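Local coordinates for ORF10 (PDB 6RIW), which supplies the ketosynthase-chain length factor didomain of a polyunsaturated fatty acid synthase, where it probably catalyses condensation of acyl chains during lipid biosynthesis, at residues A[154-166]-A[944-958]. Sequence-based numbering, arbitrary orientation.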
ATOM      1  N   GLN A 154      16.432 -28.058  18.636  1.00 12.28           N
ATOM      2  CA  GLN A 154      15.111 -27.556  18.268  1.00 15.44           C
ATOM      3  C   GLN A 154      15.100 -26.041  18.367  1.00 13.31           C
ATOM      4  O   GLN A 154      15.423 -25.483  19.416  1.00 15.42           O
ATOM      5  CB  GLN A 154      14.010 -28.099  19.181  1.00 15.44           C
ATOM      6  CG  GLN A 154      13.666 -29.546  19.027  1.00 17.11           C
ATOM      7  CD  GLN A 154      12.584 -29.903  20.015  1.00 20.77           C
ATOM      8  OE1 GLN A 154      12.775 -29.775  21.222  1.00 22.98           O
ATOM      9  NE2 GLN A 154      11.436 -30.302  19.516  1.00 22.46           N
ATOM     10  N   LEU A 155      14.725 -25.378  17.283  1.00 14.40           N
ATOM     11  CA  LEU A 155      14.508 -23.943  17.336  1.00 13.33           C
ATOM     12  C   LEU A 155      13.144 -23.637  17.943  1.00 13.23           C
ATOM     13  O   LEU A 155      12.167 -24.359  17.712  1.00 14.85           O
ATOM     14  CB  LEU A 155      14.605 -23.354  15.928  1.00 12.33           C
ATOM     15  CG  LEU A 155      14.558 -21.834  15.791  1.00 14.11           C
ATOM     16  CD1 LEU A 155      15.770 -21.198  16.429  1.00 13.34           C
ATOM     17  CD2 LEU A 155      14.516 -21.524  14.286  1.00 12.36           C
ATOM     18  N   THR A 156      13.069 -22.555  18.712  1.00 14.55           N
ATOM     19  CA  THR A 156      11.782 -22.137  19.253  1.00 14.19           C
ATOM     20  C   THR A 156      11.027 -21.272  18.241  1.00 14.77           C
ATOM     21  O   THR A 156      11.631 -20.598  17.400  1.00 14.52           O
ATOM     22  CB  THR A 156      11.952 -21.381  20.574  1.00 16.16           C
ATOM     23  OG1 THR A 156      12.706 -20.186  20.357  1.00 19.08           O
ATOM     24  CG2 THR A 156      12.679 -22.260  21.611  1.00 15.72           C
ATOM     25  N   HIS A 157       9.693 -21.311  18.318  1.00 12.75           N
ATOM     26  CA  HIS A 157       8.873 -20.439  17.477  1.00 15.09           C
ATOM     27  C   HIS A 157       9.127 -18.958  17.800  1.00 15.38           C
ATOM     28  O   HIS A 157       9.439 -18.584  18.935  1.00 12.44           O
ATOM     29  CB  HIS A 157       7.386 -20.809  17.647  1.00 14.69           C
ATOM     30  CG  HIS A 157       6.525 -20.461  16.470  1.00 17.08           C
ATOM     31  ND1 HIS A 157       6.461 -21.239  15.337  1.00 17.91           N
ATOM     32  CD2 HIS A 157       5.679 -19.426  16.262  1.00 18.10           C
ATOM     33  CE1 HIS A 157       5.616 -20.700  14.479  1.00 18.18           C
ATOM     34  NE2 HIS A 157       5.128 -19.597  15.016  1.00 15.72           N
ATOM     35  N   TYR A 158       8.982 -18.091  16.786  1.00 12.93           N
ATOM     36  CA  TYR A 158       9.386 -16.691  16.953  1.00 12.34           C
ATOM     37  C   TYR A 158       8.537 -15.939  17.980  1.00 15.09           C
ATOM     38  O   TYR A 158       9.040 -15.028  18.644  1.00 15.29           O
ATOM     39  CB  TYR A 158       9.361 -15.974  15.594  1.00 13.19           C
ATOM     40  CG  TYR A 158       7.979 -15.535  15.150  1.00 14.33           C
ATOM     41  CD1 TYR A 158       7.061 -16.455  14.665  1.00 11.90           C
ATOM     42  CD2 TYR A 158       7.605 -14.191  15.226  1.00 14.40           C
ATOM     43  CE1 TYR A 158       5.768 -16.035  14.256  1.00 14.33           C
ATOM     44  CE2 TYR A 158       6.326 -13.759  14.828  1.00 15.18           C
ATOM     45  CZ  TYR A 158       5.422 -14.683  14.353  1.00 12.50           C
ATOM     46  OH  TYR A 158       4.165 -14.241  13.981  1.00 13.09           O
ATOM     47  N   THR A 159       7.263 -16.304  18.136  1.00 15.94           N
ATOM     48  CA  THR A 159       6.379 -15.736  19.156  1.00 16.90           C
ATOM     49  C   THR A 159       5.370 -16.827  19.496  1.00 18.09           C
ATOM     50  O   THR A 159       5.439 -17.936  18.958  1.00 18.91           O
ATOM     51  CB  THR A 159       5.709 -14.438  18.675  1.00 19.30           C
ATOM     52  OG1 THR A 159       5.147 -13.717  19.782  1.00 20.00           O
ATOM     53  CG2 THR A 159       4.595 -14.722  17.659  1.00 17.15           C
ATOM     54  N   ALA A 160       4.426 -16.529  20.383  1.00 14.57           N
ATOM     55  CA  ALA A 160       3.405 -17.540  20.652  1.00 19.18           C
ATOM     56  C   ALA A 160       2.673 -17.850  19.347  1.00 17.52           C
ATOM     57  O   ALA A 160       2.165 -16.922  18.699  1.00 17.22           O
ATOM     58  CB  ALA A 160       2.410 -17.069  21.709  1.00 22.61           C
ATOM     59  N   PRO A 161       2.624 -19.105  18.918  1.00 17.58           N
ATOM     60  CA  PRO A 161       1.949 -19.434  17.652  1.00 18.01           C
ATOM     61  C   PRO A 161       0.446 -19.243  17.765  1.00 21.81           C
ATOM     62  O   PRO A 161      -0.156 -19.550  18.796  1.00 18.77           O
ATOM     63  CB  PRO A 161       2.283 -20.919  17.430  1.00 20.49           C
ATOM     64  CG  PRO A 161       3.196 -21.318  18.541  1.00 22.92           C
ATOM     65  CD  PRO A 161       3.189 -20.282  19.597  1.00 20.90           C
ATOM     66  N   LYS A 162      -0.163 -18.738  16.689  1.00 15.31           N
ATOM     67  CA  LYS A 162      -1.616 -18.596  16.625  1.00 18.91           C
ATOM     68  C   LYS A 162      -2.106 -19.084  15.272  1.00 20.19           C
ATOM     69  O   LYS A 162      -1.505 -18.771  14.234  1.00 17.33           O
ATOM     70  CB  LYS A 162      -2.077 -17.136  16.833  1.00 21.66           C
ATOM     71  CG  LYS A 162      -1.499 -16.433  18.039  1.00 26.28           C
ATOM     72  CD  LYS A 162      -2.127 -16.932  19.352  1.00 32.78           C
ATOM     73  CE  LYS A 162      -1.467 -16.284  20.595  1.00 37.14           C
ATOM     74  NZ  LYS A 162      -1.592 -14.784  20.634  1.00 45.05           N
ATOM     75  N   LYS A 163      -3.192 -19.858  15.284  1.00 19.31           N
ATOM     76  CA  LYS A 163      -3.855 -20.199  14.037  1.00 20.05           C
ATOM     77  C   LYS A 163      -4.319 -18.920  13.361  1.00 17.15           C
ATOM     78  O   LYS A 163      -4.972 -18.076  13.985  1.00 16.48           O
ATOM     79  CB  LYS A 163      -5.037 -21.140  14.292  1.00 21.35           C
ATOM     80  CG  LYS A 163      -4.596 -22.541  14.666  1.00 31.04           C
ATOM     81  CD  LYS A 163      -5.743 -23.376  15.222  1.00 38.29           C
ATOM     82  CE  LYS A 163      -5.550 -24.855  14.880  1.00 40.99           C
ATOM     83  NZ  LYS A 163      -6.563 -25.706  15.565  1.00 44.80           N
ATOM     84  N   THR A 164      -3.952 -18.757  12.091  1.00 13.86           N
ATOM     85  CA  THR A 164      -4.119 -17.477  11.417  1.00 15.30           C
ATOM     86  C   THR A 164      -4.742 -17.687  10.045  1.00 14.29           C
ATOM     87  O   THR A 164      -4.229 -18.476   9.241  1.00 13.95           O
ATOM     88  CB  THR A 164      -2.762 -16.762  11.307  1.00 15.78           C
ATOM     89  OG1 THR A 164      -2.236 -16.577  12.627  1.00 14.11           O
ATOM     90  CG2 THR A 164      -2.915 -15.410  10.634  1.00 14.11           C
ATOM     91  N   HIS A 165      -5.865 -17.002   9.799  1.00 12.51           N
ATOM     92  CA  HIS A 165      -6.556 -17.075   8.513  1.00 14.54           C
ATOM     93  C   HIS A 165      -5.704 -16.444   7.416  1.00 14.02           C
ATOM     94  O   HIS A 165      -5.166 -15.340   7.582  1.00 12.44           O
ATOM     95  CB  HIS A 165      -7.901 -16.345   8.601  1.00 16.99           C
ATOM     96  CG  HIS A 165      -8.861 -16.656   7.484  1.00 16.52           C
ATOM     97  ND1 HIS A 165      -8.717 -16.138   6.212  1.00 14.53           N
ATOM     98  CD2 HIS A 165     -10.009 -17.383   7.468  1.00 17.28           C
ATOM     99  CE1 HIS A 165      -9.716 -16.558   5.450  1.00 16.25           C
ATOM    100  NE2 HIS A 165     -10.520 -17.308   6.189  1.00 16.32           N
ATOM    101  N   ALA A 166      -5.625 -17.139   6.279  1.00 13.29           N
ATOM    102  CA  ALA A 166      -4.821 -16.686   5.138  1.00 11.66           C
ATOM    103  C   ALA A 166      -5.131 -15.260   4.695  1.00 12.23           C
ATOM    104  O   ALA A 166      -4.245 -14.571   4.167  1.00 12.14           O
ATOM    105  CB  ALA A 166      -5.037 -17.637   3.956  1.00 15.62           C
ATOM    106  N   VAL A 944      12.450 -28.307  23.696  1.00 18.17           N
ATOM    107  CA  VAL A 944      11.998 -26.941  23.941  1.00 17.44           C
ATOM    108  C   VAL A 944      10.503 -26.939  24.226  1.00 17.69           C
ATOM    109  O   VAL A 944       9.749 -27.848  23.847  1.00 17.83           O
ATOM    110  CB  VAL A 944      12.312 -25.995  22.770  1.00 18.03           C
ATOM    111  CG1 VAL A 944      13.801 -25.896  22.575  1.00 17.57           C
ATOM    112  CG2 VAL A 944      11.621 -26.495  21.503  1.00 16.57           C
ATOM    113  N   ASN A 945      10.069 -25.868  24.866  1.00 18.11           N
ATOM    114  CA  ASN A 945       8.663 -25.742  25.216  1.00 22.03           C
ATOM    115  C   ASN A 945       7.798 -25.457  23.990  1.00 19.60           C
ATOM    116  O   ASN A 945       6.693 -25.999  23.862  1.00 18.01           O
ATOM    117  CB  ASN A 945       8.504 -24.635  26.249  1.00 20.20           C
ATOM    118  CG  ASN A 945       7.122 -24.611  26.837  1.00 23.79           C
ATOM    119  OD1 ASN A 945       6.622 -25.636  27.326  1.00 21.12           O
ATOM    120  ND2 ASN A 945       6.471 -23.445  26.771  1.00 22.87           N
ATOM    121  N   GLN A 946       8.279 -24.610  23.083  1.00 18.43           N
ATOM    122  CA  GLN A 946       7.500 -24.215  21.904  1.00 18.41           C
ATOM    123  C   GLN A 946       8.370 -24.319  20.660  1.00 15.21           C
ATOM    124  O   GLN A 946       9.040 -23.353  20.282  1.00 17.84           O
ATOM    125  CB  GLN A 946       6.943 -22.802  22.055  1.00 18.93           C
ATOM    126  CG  GLN A 946       5.989 -22.413  20.928  1.00 21.80           C
ATOM    127  CD  GLN A 946       4.934 -23.466  20.666  1.00 23.44           C
ATOM    128  OE1 GLN A 946       5.077 -24.319  19.780  1.00 24.02           O
ATOM    129  NE2 GLN A 946       3.865 -23.421  21.445  1.00 25.22           N
ATOM    130  N   PRO A 947       8.389 -25.472  20.008  1.00 17.69           N
ATOM    131  CA  PRO A 947       9.166 -25.617  18.773  1.00 15.65           C
ATOM    132  C   PRO A 947       8.464 -24.899  17.626  1.00 18.97           C
ATOM    133  O   PRO A 947       7.316 -24.467  17.748  1.00 16.45           O
ATOM    134  CB  PRO A 947       9.202 -27.125  18.553  1.00 20.11           C
ATOM    135  CG  PRO A 947       7.943 -27.621  19.215  1.00 25.75           C
ATOM    136  CD  PRO A 947       7.637 -26.695  20.348  1.00 19.40           C
ATOM    137  N   VAL A 948       9.184 -24.751  16.502  1.00 19.54           N
ATOM    138  CA  VAL A 948       8.592 -24.095  15.326  1.00 17.06           C
ATOM    139  C   VAL A 948       7.368 -24.870  14.866  1.00 17.61           C
ATOM    140  O   VAL A 948       7.424 -26.088  14.669  1.00 18.63           O
ATOM    141  CB  VAL A 948       9.619 -23.980  14.189  1.00 17.98           C
ATOM    142  CG1 VAL A 948       8.944 -23.369  12.919  1.00 15.80           C
ATOM    143  CG2 VAL A 948      10.795 -23.099  14.610  1.00 15.98           C
ATOM    144  N   MET A 949       6.246 -24.170  14.700  1.00 16.41           N
ATOM    145  CA  MET A 949       4.991 -24.810  14.326  1.00 18.31           C
ATOM    146  C   MET A 949       4.691 -24.554  12.852  1.00 16.01           C
ATOM    147  O   MET A 949       4.754 -23.410  12.394  1.00 17.00           O
ATOM    148  CB  MET A 949       3.828 -24.304  15.177  1.00 19.20           C
ATOM    149  CG  MET A 949       4.059 -24.455  16.683  1.00 26.02           C
ATOM    150  SD  MET A 949       4.196 -26.194  17.155  1.00 32.62           S
ATOM    151  CE  MET A 949       2.498 -26.698  16.841  1.00 34.30           C
ATOM    152  N   MET A 950       4.304 -25.606  12.135  1.00 16.80           N
ATOM    153  CA  MET A 950       4.088 -25.520  10.693  1.00 15.84           C
ATOM    154  C   MET A 950       2.619 -25.479  10.297  1.00 15.13           C
ATOM    155  O   MET A 950       2.331 -25.409   9.099  1.00 14.60           O
ATOM    156  CB  MET A 950       4.751 -26.716  10.007  1.00 20.35           C
ATOM    157  CG  MET A 950       6.215 -26.893  10.364  1.00 20.34           C
ATOM    158  SD  MET A 950       7.175 -25.550   9.673  1.00 21.44           S
ATOM    159  CE  MET A 950       7.414 -26.251   8.035  1.00 19.93           C
ATOM    160  N   ASP A 951       1.696 -25.510  11.270  1.00 13.64           N
ATOM    161  CA  ASP A 951       0.264 -25.669  10.987  1.00 17.61           C
ATOM    162  C   ASP A 951      -0.264 -24.616  10.019  1.00 16.45           C
ATOM    163  O   ASP A 951      -1.138 -24.912   9.196  1.00 16.25           O
ATOM    164  CB  ASP A 951      -0.563 -25.583  12.281  1.00 24.77           C
ATOM    165  CG  ASP A 951      -0.020 -26.449  13.396  1.00 37.92           C
ATOM    166  OD1 ASP A 951       1.025 -26.078  13.980  1.00 36.67           O
ATOM    167  OD2 ASP A 951      -0.651 -27.496  13.691  1.00 42.19           O
ATOM    168  N   ASN A 952       0.203 -23.367  10.137  1.00 15.69           N
ATOM    169  CA  ASN A 952      -0.346 -22.300   9.305  1.00 14.27           C
ATOM    170  C   ASN A 952       0.039 -22.426   7.832  1.00 15.47           C
ATOM    171  O   ASN A 952      -0.572 -21.752   6.993  1.00 15.32           O
ATOM    172  CB  ASN A 952       0.119 -20.941   9.833  1.00 12.01           C
ATOM    173  CG  ASN A 952      -0.723 -20.456  10.990  1.00 15.90           C
ATOM    174  OD1 ASN A 952      -1.912 -20.741  11.060  1.00 18.28           O
ATOM    175  ND2 ASN A 952      -0.112 -19.720  11.902  1.00 15.83           N
ATOM    176  N   LEU A 953       1.032 -23.256   7.506  1.00 14.21           N
ATOM    177  CA  LEU A 953       1.444 -23.447   6.120  1.00 14.13           C
ATOM    178  C   LEU A 953       0.548 -24.420   5.362  1.00 14.27           C
ATOM    179  O   LEU A 953       0.500 -24.370   4.128  1.00 15.08           O
ATOM    180  CB  LEU A 953       2.885 -23.964   6.074  1.00 13.92           C
ATOM    181  CG  LEU A 953       3.976 -23.116   6.710  1.00 16.63           C
ATOM    182  CD1 LEU A 953       5.368 -23.787   6.527  1.00 14.91           C
ATOM    183  CD2 LEU A 953       3.964 -21.714   6.129  1.00 17.45           C
ATOM    184  N   LYS A 954      -0.126 -25.326   6.059  1.00 13.87           N
ATOM    185  CA  LYS A 954      -0.973 -26.287   5.377  1.00 15.86           C
ATOM    186  C   LYS A 954      -2.054 -25.548   4.587  1.00 13.49           C
ATOM    187  O   LYS A 954      -2.729 -24.668   5.150  1.00 14.01           O
ATOM    188  CB  LYS A 954      -1.611 -27.215   6.404  1.00 17.33           C
ATOM    189  CG  LYS A 954      -2.639 -28.166   5.815  1.00 24.80           C
ATOM    190  CD  LYS A 954      -3.256 -29.028   6.930  1.00 30.43           C
ATOM    191  CE  LYS A 954      -3.933 -30.278   6.376  1.00 30.37           C
ATOM    192  NZ  LYS A 954      -5.360 -30.027   6.072  1.00 34.22           N
ATOM    193  N   PRO A 955      -2.249 -25.862   3.300  1.00 13.99           N
ATOM    194  CA  PRO A 955      -3.314 -25.207   2.517  1.00 14.02           C
ATOM    195  C   PRO A 955      -4.661 -25.196   3.233  1.00 14.97           C
ATOM    196  O   PRO A 955      -5.203 -26.252   3.596  1.00 13.33           O
ATOM    197  CB  PRO A 955      -3.358 -26.033   1.224  1.00 15.52           C
ATOM    198  CG  PRO A 955      -1.927 -26.555   1.066  1.00 16.80           C
ATOM    199  CD  PRO A 955      -1.441 -26.797   2.489  1.00 18.01           C
ATOM    200  N   GLN A 956      -5.196 -23.993   3.462  1.00 14.07           N
ATOM    201  CA  GLN A 956      -6.327 -23.814   4.373  1.00 14.10           C
ATOM    202  C   GLN A 956      -7.688 -24.108   3.751  1.00 12.84           C
ATOM    203  O   GLN A 956      -8.672 -24.205   4.493  1.00 15.27           O
ATOM    204  CB  GLN A 956      -6.320 -22.386   4.943  1.00 16.95           C
ATOM    205  CG  GLN A 956      -5.168 -22.185   5.911  1.00 16.50           C
ATOM    206  CD  GLN A 956      -5.108 -20.775   6.485  1.00 15.19           C
ATOM    207  OE1 GLN A 956      -6.072 -20.021   6.423  1.00 16.78           O
ATOM    208  NE2 GLN A 956      -3.968 -20.429   7.072  1.00 14.28           N
ATOM    209  N   GLY A 957      -7.778 -24.257   2.434  1.00 13.65           N
ATOM    210  CA  GLY A 957      -9.066 -24.497   1.792  1.00 16.70           C
ATOM    211  C   GLY A 957     -10.051 -23.355   1.907  1.00 17.89           C
ATOM    212  O   GLY A 957     -11.242 -23.598   2.152  1.00 15.81           O
ATOM    213  N   ILE A 958      -9.588 -22.113   1.738  1.00 12.69           N
ATOM    214  CA  ILE A 958     -10.461 -20.956   1.913  1.00 12.79           C
ATOM    215  C   ILE A 958     -11.435 -20.899   0.751  1.00 16.37           C
ATOM    216  O   ILE A 958     -11.039 -20.996  -0.413  1.00 14.93           O
ATOM    217  CB  ILE A 958      -9.649 -19.653   1.994  1.00 14.34           C
ATOM    218  CG1 ILE A 958      -8.627 -19.705   3.133  1.00 16.43           C
ATOM    219  CG2 ILE A 958     -10.584 -18.451   2.171  1.00 17.47           C
ATOM    220  CD1 ILE A 958      -9.223 -19.926   4.521  1.00 17.74           C
TER
HETATM  221  O   HOH W   1       9.513 -29.693  21.826  1.00 19.97           O
HETATM  222  O   HOH W   2      11.745 -26.640  16.176  1.00 22.04           O
HETATM  223  O   HOH W   3       3.036 -19.046  12.964  1.00 18.44           O
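H157 is gripped from both its backbone and its ring by segment 944-958. Its N donates to Q946 O at 2.9 Å, while ND1 accepts from M949 N along an almost straight bond (172°), its donor 29° out of the imidazole plane. Placing CG anti to the backbone N (chi1 -154°) carries the ring alongside segment 944-958, where V948 CA lies at its edge; P161 CB sits over one face, toward the rim, and P161 CG packs on M949 CG at 3.7 Å.

The extended side chain of Q154 reaches V944: OE1 accepts from V944 N (2.9 Å), a water joins NE2 to V944 O, and V944 CG2 rests 3.7 Å from Q154 CB. Between these anchors T156 and P947 form a single backbone bridge, flanked by the H157 N to Q946 O bond and a weak one from V948 N to L155 O.

Beyond H157 side-chain amides replace such pairing, a worked example of amides reading loop backbone. N952 ND2 donates a nearly straight hydrogen bond (2.9 Å) to K162 O, which lies in the plane of the N952 amide, and OD1 accepts from T164 N; T164 OG1 reaches K162 O from the opposite face of that carbonyl. An alanine in place of N952 would probably leave T164 N without its acceptor and K162 O with one grip fewer. Q956 repeats the two-bond pattern on T164 O and A166 N.

The contact ties a loop of the N-terminal ketosynthase, between helices 129-148 and 174-183, to the chain's late loop: Q131 of helix 129-148 holds A160 and K162, and helix 597-608 flanks L155 and V944.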